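Local coordinates for DegV family protein (Eubacterium eligens, PDB 3FDJ) that is of unknown function but, as in other members of the DegV family, probably binds a fatty acid between its two domains, at residues K160-L165 with I184-T189; L226-V231 with A235-I240; A214-A219 with I271-E276. All blocks are in the same frame, centred on the assembly; numbering follows the deposited sequence.

Interaction 1. Residues K160-L165 with I184-T189; sequences KSLHNL and ISVIGT. With NA (sodium ion), chain E.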
ATOM      1  N   LYS A 160      13.085  -0.058  -9.241  1.00  8.70           N
ATOM      2  CA  LYS A 160      14.134   0.265 -10.190  1.00  8.98           C
ATOM      3  C   LYS A 160      14.813   1.575  -9.853  1.00  9.53           C
ATOM      4  O   LYS A 160      15.915   1.856 -10.348  1.00  9.05           O
ATOM      5  CB  LYS A 160      13.565   0.327 -11.616  1.00  9.57           C
ATOM      6  CG  LYS A 160      12.917  -0.985 -12.047  1.00 10.94           C
ATOM      7  CD  LYS A 160      12.674  -1.041 -13.552  1.00 13.84           C
ATOM      8  CE  LYS A 160      12.123  -2.410 -13.963  1.00 15.24           C
ATOM      9  NZ  LYS A 160      12.061  -2.537 -15.439  1.00 16.76           N
ATOM     10  N   SER A 161      14.145   2.391  -9.052  1.00  9.44           N
ATOM     11  CA  SER A 161      14.714   3.642  -8.544  1.00  9.95           C
ATOM     12  C   SER A 161      14.138   3.929  -7.169  1.00 10.00           C
ATOM     13  O   SER A 161      12.946   3.722  -6.958  1.00  8.99           O
ATOM     14  CB  SER A 161      14.405   4.793  -9.497  1.00 10.63           C
ATOM     15  OG  SER A 161      14.751   6.060  -8.917  1.00 14.97           O
ATOM     16  N   LEU A 162      14.987   4.411  -6.260  1.00  8.94           N
ATOM     17  CA  LEU A 162      14.599   4.762  -4.901  1.00  9.40           C
ATOM     18  C   LEU A 162      14.915   6.224  -4.611  1.00  9.38           C
ATOM     19  O   LEU A 162      15.055   6.618  -3.461  1.00  9.78           O
ATOM     20  CB  LEU A 162      15.293   3.835  -3.891  1.00 10.03           C
ATOM     21  CG  LEU A 162      14.836   2.364  -3.970  1.00 10.98           C
ATOM     22  CD1 LEU A 162      15.637   1.603  -5.001  1.00 13.72           C
ATOM     23  CD2 LEU A 162      14.928   1.687  -2.610  1.00 14.21           C
ATOM     24  N   HIS A 163      14.964   7.048  -5.662  1.00  9.74           N
ATOM     25  CA  HIS A 163      15.338   8.443  -5.501  1.00 10.58           C
ATOM     26  C   HIS A 163      14.321   9.212  -4.637  1.00  9.54           C
ATOM     27  O   HIS A 163      14.702   9.989  -3.756  1.00  9.92           O
ATOM     28  CB  HIS A 163      15.448   9.085  -6.876  1.00 11.25           C
ATOM     29  CG  HIS A 163      15.724  10.545  -6.839  1.00 14.79           C
ATOM     30  ND1 HIS A 163      16.953  11.057  -6.497  1.00 18.30           N
ATOM     31  CD2 HIS A 163      14.932  11.607  -7.126  1.00 17.35           C
ATOM     32  CE1 HIS A 163      16.904  12.377  -6.556  1.00 21.06           C
ATOM     33  NE2 HIS A 163      15.692  12.735  -6.946  1.00 19.24           N
ATOM     34  N   ASN A 164      13.040   8.997  -4.898  1.00  8.58           N
ATOM     35  CA  ASN A 164      11.995   9.703  -4.134  1.00  9.25           C
ATOM     36  C   ASN A 164      11.924   9.268  -2.664  1.00  8.73           C
ATOM     37  O   ASN A 164      11.769  10.105  -1.751  1.00  9.90           O
ATOM     38  CB  ASN A 164      10.641   9.590  -4.852  1.00  9.10           C
ATOM     39  CG  ASN A 164      10.644  10.296  -6.195  1.00  9.68           C
ATOM     40  OD1 ASN A 164      11.425  11.222  -6.413  1.00 11.93           O
ATOM     41  ND2 ASN A 164       9.783   9.856  -7.104  1.00  8.93           N
ATOM     42  N   LEU A 165      12.048   7.970  -2.411  1.00  8.88           N
ATOM     43  CA  LEU A 165      12.205   7.488  -1.045  1.00  8.99           C
ATOM     44  C   LEU A 165      13.411   8.132  -0.358  1.00  9.56           C
ATOM     45  O   LEU A 165      13.303   8.639   0.755  1.00  9.85           O
ATOM     46  CB  LEU A 165      12.350   5.960  -0.999  1.00  8.85           C
ATOM     47  CG  LEU A 165      11.082   5.159  -1.255  1.00  8.30           C
ATOM     48  CD1 LEU A 165      11.454   3.748  -1.744  1.00 10.34           C
ATOM     49  CD2 LEU A 165      10.159   5.123  -0.040  1.00  8.36           C
ATOM     50  N   ILE A 184      19.554  -2.495 -12.542  1.00 11.20           N
ATOM     51  CA  ILE A 184      19.537  -3.037 -11.196  1.00 10.41           C
ATOM     52  C   ILE A 184      18.296  -2.553 -10.456  1.00 10.90           C
ATOM     53  O   ILE A 184      18.033  -1.357 -10.411  1.00 10.10           O
ATOM     54  CB  ILE A 184      20.799  -2.639 -10.371  1.00 10.77           C
ATOM     55  CG1 ILE A 184      22.052  -3.152 -11.049  1.00 12.18           C
ATOM     56  CG2 ILE A 184      20.732  -3.233  -8.953  1.00 10.12           C
ATOM     57  CD1 ILE A 184      22.045  -4.677 -11.283  1.00 15.03           C
ATOM     58  N   SER A 185      17.571  -3.505  -9.864  1.00  9.94           N
ATOM     59  CA  SER A 185      16.486  -3.225  -8.934  1.00 11.02           C
ATOM     60  C   SER A 185      16.861  -3.616  -7.520  1.00 10.11           C
ATOM     61  O   SER A 185      17.709  -4.477  -7.326  1.00 10.65           O
ATOM     62  CB  SER A 185      15.264  -4.035  -9.330  1.00 11.14           C
ATOM     63  OG  SER A 185      14.803  -3.646 -10.605  1.00 13.91           O
ATOM     64  N   VAL A 186      16.213  -2.992  -6.542  1.00 10.16           N
ATOM     65  CA  VAL A 186      16.339  -3.363  -5.143  1.00 10.09           C
ATOM     66  C   VAL A 186      15.084  -4.064  -4.712  1.00 10.53           C
ATOM     67  O   VAL A 186      13.963  -3.584  -4.980  1.00 11.07           O
ATOM     68  CB  VAL A 186      16.575  -2.161  -4.231  1.00 10.31           C
ATOM     69  CG1 VAL A 186      16.488  -2.564  -2.730  1.00 11.79           C
ATOM     70  CG2 VAL A 186      17.919  -1.500  -4.584  1.00 11.58           C
ATOM     71  N   ILE A 187      15.274  -5.217  -4.078  1.00  9.66           N
ATOM     72  CA  ILE A 187      14.171  -6.002  -3.542  1.00 10.35           C
ATOM     73  C   ILE A 187      14.028  -5.680  -2.054  1.00 10.28           C
ATOM     74  O   ILE A 187      15.011  -5.668  -1.305  1.00 11.24           O
ATOM     75  CB  ILE A 187      14.433  -7.520  -3.716  1.00 10.06           C
ATOM     76  CG1 ILE A 187      14.607  -7.876  -5.185  1.00 14.66           C
ATOM     77  CG2 ILE A 187      13.259  -8.330  -3.123  1.00 12.01           C
ATOM     78  CD1 ILE A 187      15.099  -9.343  -5.386  1.00 16.17           C
ATOM     79  N   GLY A 188      12.811  -5.388  -1.625  1.00 10.07           N
ATOM     80  CA  GLY A 188      12.533  -5.062  -0.233  1.00  9.99           C
ATOM     81  C   GLY A 188      11.375  -5.845   0.346  1.00 10.14           C
ATOM     82  O   GLY A 188      10.644  -6.556  -0.367  1.00 10.72           O
ATOM     83  N   THR A 189      11.243  -5.748   1.660  1.00 10.65           N
ATOM     84  CA  THR A 189      10.062  -6.235   2.359  1.00 10.38           C
ATOM     85  C   THR A 189       9.630  -5.211   3.399  1.00 10.73           C
ATOM     86  O   THR A 189      10.418  -4.355   3.818  1.00 11.46           O
ATOM     87  CB  THR A 189      10.330  -7.629   2.997  1.00 11.20           C
ATOM     88  OG1 THR A 189       9.108  -8.196   3.499  1.00 11.42           O
ATOM     89  CG2 THR A 189      11.377  -7.548   4.108  1.00 10.90           C
TER
HETATM   90 NA    NA E 279      17.967   0.760 -11.443  1.00 23.71          NA
HETATM   91  O   HOH W   1      16.968  -0.193 -13.064  1.00 23.89           O
HETATM   92  O   HOH W   2      18.011   2.588 -12.802  1.00 24.78           O

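Interaction 2. Residues L226-V231 with A235-I240; sequences LRICHV and ALADKI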
ATOM      1  N   LEU A 226      -3.122 -13.278  -3.243  1.00 10.25           N
ATOM      2  CA  LEU A 226      -1.956 -12.581  -3.777  1.00 10.48           C
ATOM      3  C   LEU A 226      -2.427 -11.328  -4.494  1.00  9.96           C
ATOM      4  O   LEU A 226      -3.335 -11.384  -5.338  1.00  9.22           O
ATOM      5  CB  LEU A 226      -1.243 -13.474  -4.810  1.00 11.44           C
ATOM      6  CG  LEU A 226      -0.134 -12.838  -5.669  1.00 12.71           C
ATOM      7  CD1 LEU A 226       1.022 -12.480  -4.784  1.00 14.60           C
ATOM      8  CD2 LEU A 226       0.273 -13.811  -6.804  1.00 13.74           C
ATOM      9  N   ARG A 227      -1.818 -10.191  -4.168  1.00  8.93           N
ATOM     10  CA  ARG A 227      -2.190  -8.910  -4.774  1.00  8.99           C
ATOM     11  C   ARG A 227      -0.907  -8.237  -5.230  1.00  8.66           C
ATOM     12  O   ARG A 227       0.048  -8.138  -4.467  1.00  9.08           O
ATOM     13  CB  ARG A 227      -2.955  -8.020  -3.760  1.00  8.55           C
ATOM     14  CG  ARG A 227      -4.312  -8.592  -3.332  1.00  9.19           C
ATOM     15  CD  ARG A 227      -5.287  -8.645  -4.484  1.00  9.75           C
ATOM     16  NE  ARG A 227      -6.590  -9.206  -4.113  1.00  8.82           N
ATOM     17  CZ  ARG A 227      -6.980 -10.467  -4.272  1.00  9.91           C
ATOM     18  NH1 ARG A 227      -6.213 -11.376  -4.859  1.00 11.73           N
ATOM     19  NH2 ARG A 227      -8.206 -10.796  -3.891  1.00 11.22           N
ATOM     20  N   ILE A 228      -0.866  -7.823  -6.489  1.00  9.14           N
ATOM     21  CA  ILE A 228       0.331  -7.206  -7.062  1.00  9.10           C
ATOM     22  C   ILE A 228      -0.058  -5.884  -7.731  1.00  9.81           C
ATOM     23  O   ILE A 228      -0.926  -5.875  -8.631  1.00  9.39           O
ATOM     24  CB  ILE A 228       0.979  -8.110  -8.141  1.00  9.66           C
ATOM     25  CG1 ILE A 228       1.197  -9.543  -7.642  1.00  9.01           C
ATOM     26  CG2 ILE A 228       2.277  -7.461  -8.680  1.00  8.95           C
ATOM     27  CD1 ILE A 228       1.681 -10.569  -8.731  1.00 11.62           C
ATOM     28  N   CYS A 229       0.554  -4.780  -7.302  1.00 10.53           N
ATOM     29  CA  CYS A 229       0.415  -3.516  -8.007  1.00 11.60           C
ATOM     30  C   CYS A 229       1.731  -3.159  -8.695  1.00 10.68           C
ATOM     31  O   CYS A 229       2.810  -3.654  -8.323  1.00 11.32           O
ATOM     32  CB  CYS A 229      -0.104  -2.379  -7.111  1.00 12.46           C
ATOM     33  SG  CYS A 229       1.109  -1.714  -6.106  1.00 18.52           S
ATOM     34  N   HIS A 230       1.620  -2.378  -9.763  1.00  9.99           N
ATOM     35  CA  HIS A 230       2.735  -1.989 -10.573  1.00  8.84           C
ATOM     36  C   HIS A 230       2.615  -0.544 -10.999  1.00  8.63           C
ATOM     37  O   HIS A 230       1.511   0.008 -11.101  1.00  9.34           O
ATOM     38  CB  HIS A 230       2.855  -2.892 -11.808  1.00  9.98           C
ATOM     39  CG  HIS A 230       1.730  -2.733 -12.768  1.00  9.93           C
ATOM     40  ND1 HIS A 230       1.723  -1.762 -13.749  1.00 10.63           N
ATOM     41  CD2 HIS A 230       0.539  -3.369 -12.854  1.00 10.75           C
ATOM     42  CE1 HIS A 230       0.586  -1.834 -14.417  1.00 11.83           C
ATOM     43  NE2 HIS A 230      -0.150  -2.801 -13.894  1.00 10.05           N
ATOM     44  N   VAL A 231       3.765   0.059 -11.251  1.00  8.50           N
ATOM     45  CA  VAL A 231       3.869   1.418 -11.748  1.00  8.60           C
ATOM     46  C   VAL A 231       4.372   1.312 -13.177  1.00  9.33           C
ATOM     47  O   VAL A 231       5.591   1.234 -13.417  1.00  9.10           O
ATOM     48  CB  VAL A 231       4.870   2.247 -10.945  1.00  8.73           C
ATOM     49  CG1 VAL A 231       4.825   3.707 -11.429  1.00  7.78           C
ATOM     50  CG2 VAL A 231       4.600   2.125  -9.438  1.00  9.77           C
ATOM     51  N   ALA A 235       3.808  -5.786 -17.497  1.00  9.55           N
ATOM     52  CA  ALA A 235       4.516  -6.943 -18.032  1.00  9.85           C
ATOM     53  C   ALA A 235       5.153  -7.758 -16.926  1.00  9.66           C
ATOM     54  O   ALA A 235       4.972  -8.974 -16.867  1.00 10.26           O
ATOM     55  CB  ALA A 235       5.566  -6.505 -19.065  1.00 10.12           C
ATOM     56  N   LEU A 236       5.861  -7.083 -16.029  1.00  9.31           N
ATOM     57  CA  LEU A 236       6.547  -7.753 -14.919  1.00  9.51           C
ATOM     58  C   LEU A 236       5.527  -8.297 -13.917  1.00  9.22           C
ATOM     59  O   LEU A 236       5.661  -9.429 -13.439  1.00  8.45           O
ATOM     60  CB  LEU A 236       7.565  -6.831 -14.227  1.00  8.96           C
ATOM     61  CG  LEU A 236       8.384  -7.507 -13.100  1.00 10.25           C
ATOM     62  CD1 LEU A 236       9.030  -8.824 -13.563  1.00  8.84           C
ATOM     63  CD2 LEU A 236       9.418  -6.510 -12.559  1.00  9.47           C
ATOM     64  N   ALA A 237       4.487  -7.514 -13.617  1.00  9.18           N
ATOM     65  CA  ALA A 237       3.483  -7.957 -12.666  1.00  9.24           C
ATOM     66  C   ALA A 237       2.816  -9.253 -13.167  1.00  9.65           C
ATOM     67  O   ALA A 237       2.579 -10.173 -12.383  1.00 10.05           O
ATOM     68  CB  ALA A 237       2.447  -6.853 -12.403  1.00  9.11           C
ATOM     69  N   ASP A 238       2.516  -9.313 -14.466  1.00 10.82           N
ATOM     70  CA  ASP A 238       1.926 -10.504 -15.068  1.00 11.33           C
ATOM     71  C   ASP A 238       2.884 -11.696 -15.024  1.00 10.57           C
ATOM     72  O   ASP A 238       2.458 -12.810 -14.752  1.00  9.71           O
ATOM     73  CB  ASP A 238       1.483 -10.234 -16.519  1.00 12.33           C
ATOM     74  CG  ASP A 238       0.214  -9.391 -16.620  1.00 16.00           C
ATOM     75  OD1 ASP A 238      -0.437  -9.101 -15.573  1.00 18.27           O
ATOM     76  OD2 ASP A 238      -0.141  -9.019 -17.773  1.00 20.93           O
ATOM     77  N   LYS A 239       4.178 -11.469 -15.249  1.00 10.38           N
ATOM     78  CA  LYS A 239       5.167 -12.568 -15.130  1.00 11.07           C
ATOM     79  C   LYS A 239       5.221 -13.150 -13.718  1.00 10.17           C
ATOM     80  O   LYS A 239       5.310 -14.359 -13.545  1.00  9.32           O
ATOM     81  CB  LYS A 239       6.583 -12.101 -15.464  1.00 12.11           C
ATOM     82  CG  LYS A 239       6.869 -11.822 -16.890  1.00 15.00           C
ATOM     83  CD  LYS A 239       8.355 -11.416 -17.040  1.00 16.83           C
ATOM     84  CE  LYS A 239       8.629 -10.917 -18.415  1.00 19.48           C
ATOM     85  NZ  LYS A 239      10.044 -10.499 -18.565  1.00 22.24           N
ATOM     86  N   ILE A 240       5.194 -12.271 -12.729  1.00  9.38           N
ATOM     87  CA  ILE A 240       5.198 -12.673 -11.320  1.00  9.52           C
ATOM     88  C   ILE A 240       3.936 -13.489 -11.027  1.00  9.74           C
ATOM     89  O   ILE A 240       4.002 -14.568 -10.433  1.00  9.34           O
ATOM     90  CB  ILE A 240       5.298 -11.462 -10.394  1.00  9.49           C
ATOM     91  CG1 ILE A 240       6.674 -10.784 -10.535  1.00  9.83           C
ATOM     92  CG2 ILE A 240       5.064 -11.899  -8.916  1.00  9.13           C
ATOM     93  CD1 ILE A 240       6.766  -9.359  -9.912  1.00 11.10           C
TER

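Interaction 3. Residues A214-A219 with I271-E276; sequences ALLDDA and IILSCE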
ATOM      1  N   ALA A 214      11.984 -17.865  -3.757  1.00 11.98           N
ATOM      2  CA  ALA A 214      12.709 -18.258  -2.549  1.00 11.53           C
ATOM      3  C   ALA A 214      12.173 -17.500  -1.302  1.00 11.25           C
ATOM      4  O   ALA A 214      11.976 -18.092  -0.233  1.00 11.51           O
ATOM      5  CB  ALA A 214      14.224 -18.045  -2.720  1.00 11.35           C
ATOM      6  N   LEU A 215      11.907 -16.210  -1.460  1.00 10.67           N
ATOM      7  CA  LEU A 215      11.373 -15.378  -0.366  1.00 11.58           C
ATOM      8  C   LEU A 215       9.972 -15.839   0.065  1.00 11.83           C
ATOM      9  O   LEU A 215       9.685 -15.955   1.277  1.00 10.89           O
ATOM     10  CB  LEU A 215      11.347 -13.910  -0.767  1.00 11.07           C
ATOM     11  CG  LEU A 215      12.705 -13.226  -0.913  1.00 13.04           C
ATOM     12  CD1 LEU A 215      12.575 -11.891  -1.636  1.00 11.97           C
ATOM     13  CD2 LEU A 215      13.387 -13.057   0.444  1.00 13.42           C
ATOM     14  N   LEU A 216       9.115 -16.121  -0.924  1.00 11.98           N
ATOM     15  CA  LEU A 216       7.773 -16.593  -0.649  1.00 11.26           C
ATOM     16  C   LEU A 216       7.802 -17.945   0.081  1.00 11.47           C
ATOM     17  O   LEU A 216       7.072 -18.124   1.049  1.00 11.01           O
ATOM     18  CB  LEU A 216       6.957 -16.675  -1.930  1.00 11.38           C
ATOM     19  CG  LEU A 216       6.564 -15.295  -2.482  1.00 12.05           C
ATOM     20  CD1 LEU A 216       6.051 -15.402  -3.930  1.00 12.69           C
ATOM     21  CD2 LEU A 216       5.540 -14.610  -1.594  1.00 12.09           C
ATOM     22  N   ASP A 217       8.643 -18.872  -0.387  1.00 11.20           N
ATOM     23  CA  ASP A 217       8.835 -20.166   0.268  1.00 12.72           C
ATOM     24  C   ASP A 217       9.210 -19.984   1.750  1.00 12.78           C
ATOM     25  O   ASP A 217       8.599 -20.582   2.653  1.00 12.34           O
ATOM     26  CB  ASP A 217       9.950 -20.987  -0.412  1.00 13.42           C
ATOM     27  CG  ASP A 217       9.539 -21.568  -1.775  1.00 16.78           C
ATOM     28  OD1 ASP A 217       8.345 -21.508  -2.157  1.00 20.89           O
ATOM     29  OD2 ASP A 217      10.433 -22.099  -2.484  1.00 20.06           O
ATOM     30  N   ASP A 218      10.229 -19.171   1.992  1.00 11.80           N
ATOM     31  CA  ASP A 218      10.686 -18.926   3.358  1.00 13.00           C
ATOM     32  C   ASP A 218       9.630 -18.218   4.207  1.00 12.39           C
ATOM     33  O   ASP A 218       9.555 -18.439   5.408  1.00 11.87           O
ATOM     34  CB  ASP A 218      11.957 -18.100   3.348  1.00 13.41           C
ATOM     35  CG  ASP A 218      13.182 -18.917   2.982  1.00 20.72           C
ATOM     36  OD1 ASP A 218      13.057 -20.145   2.723  1.00 26.05           O
ATOM     37  OD2 ASP A 218      14.290 -18.324   2.961  1.00 27.12           O
ATOM     38  N   ALA A 219       8.822 -17.366   3.581  1.00 10.25           N
ATOM     39  CA  ALA A 219       7.775 -16.628   4.284  1.00 10.14           C
ATOM     40  C   ALA A 219       6.575 -17.504   4.674  1.00 10.42           C
ATOM     41  O   ALA A 219       5.724 -17.068   5.448  1.00 11.52           O
ATOM     42  CB  ALA A 219       7.293 -15.445   3.422  1.00  9.56           C
ATOM     43  N   ILE A 271       7.311  -2.653  -8.721  0.50  8.66           N
ATOM     44  CA  ILE A 271       6.325  -3.674  -8.374  0.50  9.08           C
ATOM     45  C   ILE A 271       6.197  -3.745  -6.854  0.50  8.99           C
ATOM     46  O   ILE A 271       7.200  -3.633  -6.146  0.50  9.14           O
ATOM     47  CB  ILE A 271       6.773  -5.060  -8.883  0.50  9.40           C
ATOM     48  CG1 ILE A 271       6.798  -5.095 -10.418  0.50  9.76           C
ATOM     49  CG2 ILE A 271       5.894  -6.170  -8.297  0.50 10.13           C
ATOM     50  CD1 ILE A 271       5.446  -5.016 -11.050  0.50  9.09           C
ATOM     51  N   ILE A 272       4.982  -3.930  -6.349  1.00  8.79           N
ATOM     52  CA  ILE A 272       4.783  -4.266  -4.940  1.00  9.35           C
ATOM     53  C   ILE A 272       3.788  -5.420  -4.872  1.00  9.68           C
ATOM     54  O   ILE A 272       2.767  -5.402  -5.553  1.00  8.91           O
ATOM     55  CB  ILE A 272       4.218  -3.091  -4.122  1.00  9.59           C
ATOM     56  CG1 ILE A 272       4.920  -1.765  -4.442  1.00 12.01           C
ATOM     57  CG2 ILE A 272       4.294  -3.426  -2.632  1.00 10.54           C
ATOM     58  CD1 ILE A 272       4.269  -0.570  -3.742  1.00 13.95           C
ATOM     59  N   LEU A 273       4.082  -6.415  -4.052  1.00  9.12           N
ATOM     60  CA  LEU A 273       3.179  -7.523  -3.877  1.00 10.77           C
ATOM     61  C   LEU A 273       2.929  -7.843  -2.435  1.00  9.89           C
ATOM     62  O   LEU A 273       3.782  -7.641  -1.577  1.00 11.06           O
ATOM     63  CB  LEU A 273       3.629  -8.773  -4.639  1.00 11.44           C
ATOM     64  CG  LEU A 273       4.673  -9.740  -4.144  1.00 15.71           C
ATOM     65  CD1 LEU A 273       4.116 -10.678  -3.017  1.00 15.79           C
ATOM     66  CD2 LEU A 273       5.156 -10.590  -5.335  1.00 18.70           C
ATOM     67  N   SER A 274       1.727  -8.304  -2.161  1.00 10.13           N
ATOM     68  CA  SER A 274       1.395  -8.782  -0.850  1.00 10.54           C
ATOM     69  C   SER A 274       0.681 -10.115  -0.912  1.00 10.99           C
ATOM     70  O   SER A 274      -0.015 -10.418  -1.897  1.00 10.18           O
ATOM     71  CB  SER A 274       0.569  -7.741  -0.104  1.00 10.64           C
ATOM     72  OG  SER A 274       0.360  -8.163   1.229  1.00 12.54           O
ATOM     73  N   CYS A 275       0.876 -10.930   0.127  1.00 11.46           N
ATOM     74  CA  CYS A 275       0.258 -12.257   0.172  1.00 11.85           C
ATOM     75  C   CYS A 275      -0.129 -12.672   1.574  1.00 11.42           C
ATOM     76  O   CYS A 275       0.450 -12.206   2.553  1.00 10.93           O
ATOM     77  CB  CYS A 275       1.191 -13.305  -0.410  1.00 11.55           C
ATOM     78  SG  CYS A 275       2.737 -13.484   0.448  1.00 17.61           S
ATOM     79  N   GLU A 276      -1.108 -13.569   1.648  1.00 11.72           N
ATOM     80  CA  GLU A 276      -1.386 -14.349   2.844  1.00 12.25           C
ATOM     81  C   GLU A 276      -0.386 -15.497   2.952  1.00 13.68           C
ATOM     82  O   GLU A 276      -0.089 -16.164   1.944  1.00 14.43           O
ATOM     83  CB  GLU A 276      -2.745 -15.027   2.748  1.00 13.45           C
ATOM     84  CG  GLU A 276      -3.905 -14.158   2.788  1.00 14.29           C
ATOM     85  CD  GLU A 276      -5.214 -14.930   2.572  1.00 16.96           C
ATOM     86  OE1 GLU A 276      -5.219 -15.987   1.867  1.00 17.85           O
ATOM     87  OE2 GLU A 276      -6.236 -14.461   3.098  1.00 14.17           O
TER

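Interaction 1. Residues K160-L165 with I184-T189
A sodium site built from main-chain carbonyls joins Lys160 to Ile184, where the loop leaving strand 153-159 passes Ile184, near strand 184-190. The ion is held by Ile184 O at 2.4 Å and Lys160 O at 2.6 Å. Two waters and the carbonyl oxygen of Ala179 bring the ligands to five, all of them oxygens, as suits a hard cation. Because the protein ligands are all backbone oxygens, the side chains of Lys160 and Ile184 take no part in binding, and both leave their CA atoms away from the opposing segment. The two carbonyl oxygens, Lys160 O and Ile184 O, stand 3.8 Å apart, and the positive ion they share probably offsets their mutual repulsion. Beside the site the methylene CG of Lys160 lies 3.6 Å from Ser185 OG, a van der Waals approach, while the rest of this exposed lysine runs on extended beyond CG.

Strands 153-159 and 184-190 are antiparallel neighbours in the six-stranded mixed sheet, paired through backbone bonds such as those of Val186 with Leu159. Just past the ion, Leu162, the N-cap residue of helix 163-167, turns back on the sheet. Leu162 CD1 meets Val186 CG2 at 3.9 Å, the two side chains crossing at about a right angle. With CG2 of Val186 placed beside the backbone N (CG1 anti to it, chi1 171°), the beta-branched residue offers this methyl to the leucine.

Interaction 2. Residues L226-V231 with A235-I240
Ile228 and Ala237 meet through apolar contact, and apolar packing carries most of the contact between these segments of strand 226-230 and helix 234-248. The isoleucine uses both its branches: Ile228 CG2 rests on Ala237 CB at 3.8 Å, while CD1 reaches Ile240 CG2 at 3.6 Å, one helical turn further on. The second contact depends on an extended chain, CD1 lying anti to CA (chi2 173°), which carries the methyl out to the helix. An alanine in place of Ile228 would probably open a gap beneath Ala237 and deprive the CG2 methyl of Ile240 of its partner on strand 226-230. Alanine suits position 237 because its single methyl lets the helix sit close, the axes of the two short segments approaching to 8.3 Å.

An aromatic ring also takes part. His230 CD2 lies 4.0 Å from Ala237 CB, and the methyl meets the imidazole obliquely. The polar side of that ring is engaged at ND1, which is hydrogen-bonded to the backbone N of Asn233 in the connecting turn.

The polar bonds of Arg227 lie on the other face of the strand, where Arg227 NH1 donates to Leu226 O at 2.9 Å from above the carbonyl plane, and Arg227 NH2 forms salt bridges with Glu127 and Asp252. The strand and helix segments run nearly antiparallel, at 163°, as expected for the first two elements of a beta-alpha-beta unit completed by strand 253-257.

Interaction 3. Residues A214-A219 with I271-E276
Leu216 reaches from helix 205-219 to Leu273 and Cys275, a helix-on-sheet packing in the alpha/beta domain built round the six-stranded mixed sheet. Strand 271-276 is an inner strand of that sheet, between strands 153-159 and 226-230, and alternate side chains emerge on the face that meets the helix. Along it, Ile271 is the first residue on this face, but it lies too far along the strand to meet Leu216. Ile272 faces the other way, touching Pro120 of helix 120-134. Leu273 comes next on the near side and points toward Leu216, its CD1 lying 4.4 Å from Leu216 CD2, a loose apolar approach. Ser274 turns back to the opposite face, where its hydroxyl is hydrogen-bonded to Arg154 O, so a small polar residue fits there. Cys275 again faces the helix and makes the closer contact of the two.

The helix contributes one branched residue: Leu216 leaves its CA to the side, but the reach of the leucine chain brings a terminal methyl to the strand. That side chain is also packed against Phe156 of strand 153-159 and against Ile244 and Tyr248 of helix 234-248, so it lies buried where two helices and the sheet converge. A leucine suits the place by its length and apolar branches, and a cysteine suits the strand by its compactness. The thiol is set between the backbone N and the carbonyl carbon (chi1 61°), which directs Cys275 SG to Leu216 CD2, 3.6 Å away.

All three interactions reach the same six-stranded mixed sheet. Interaction 1 comes first along the chain, at the sodium-bound end of strand 184-190; interaction 3 then opens at 214-219 and closes at 271-276, with interaction 2 nested between. The centres of interactions 2 and 3 are about 12 Å apart, and each lies about 16 Å from that of interaction 1. Strands 226-230 and 271-276 are antiparallel neighbours, joined by probable hydrogen bonds such as Arg227 O to Ser274 N at 2.9 Å. Interactions 1 and 3 touch where Ile187 packs on Leu215. Helices 205-219 and 234-248 pack against the same face of this sheet, so interactions 2 and 3 belong to one layer of the alpha/beta domain.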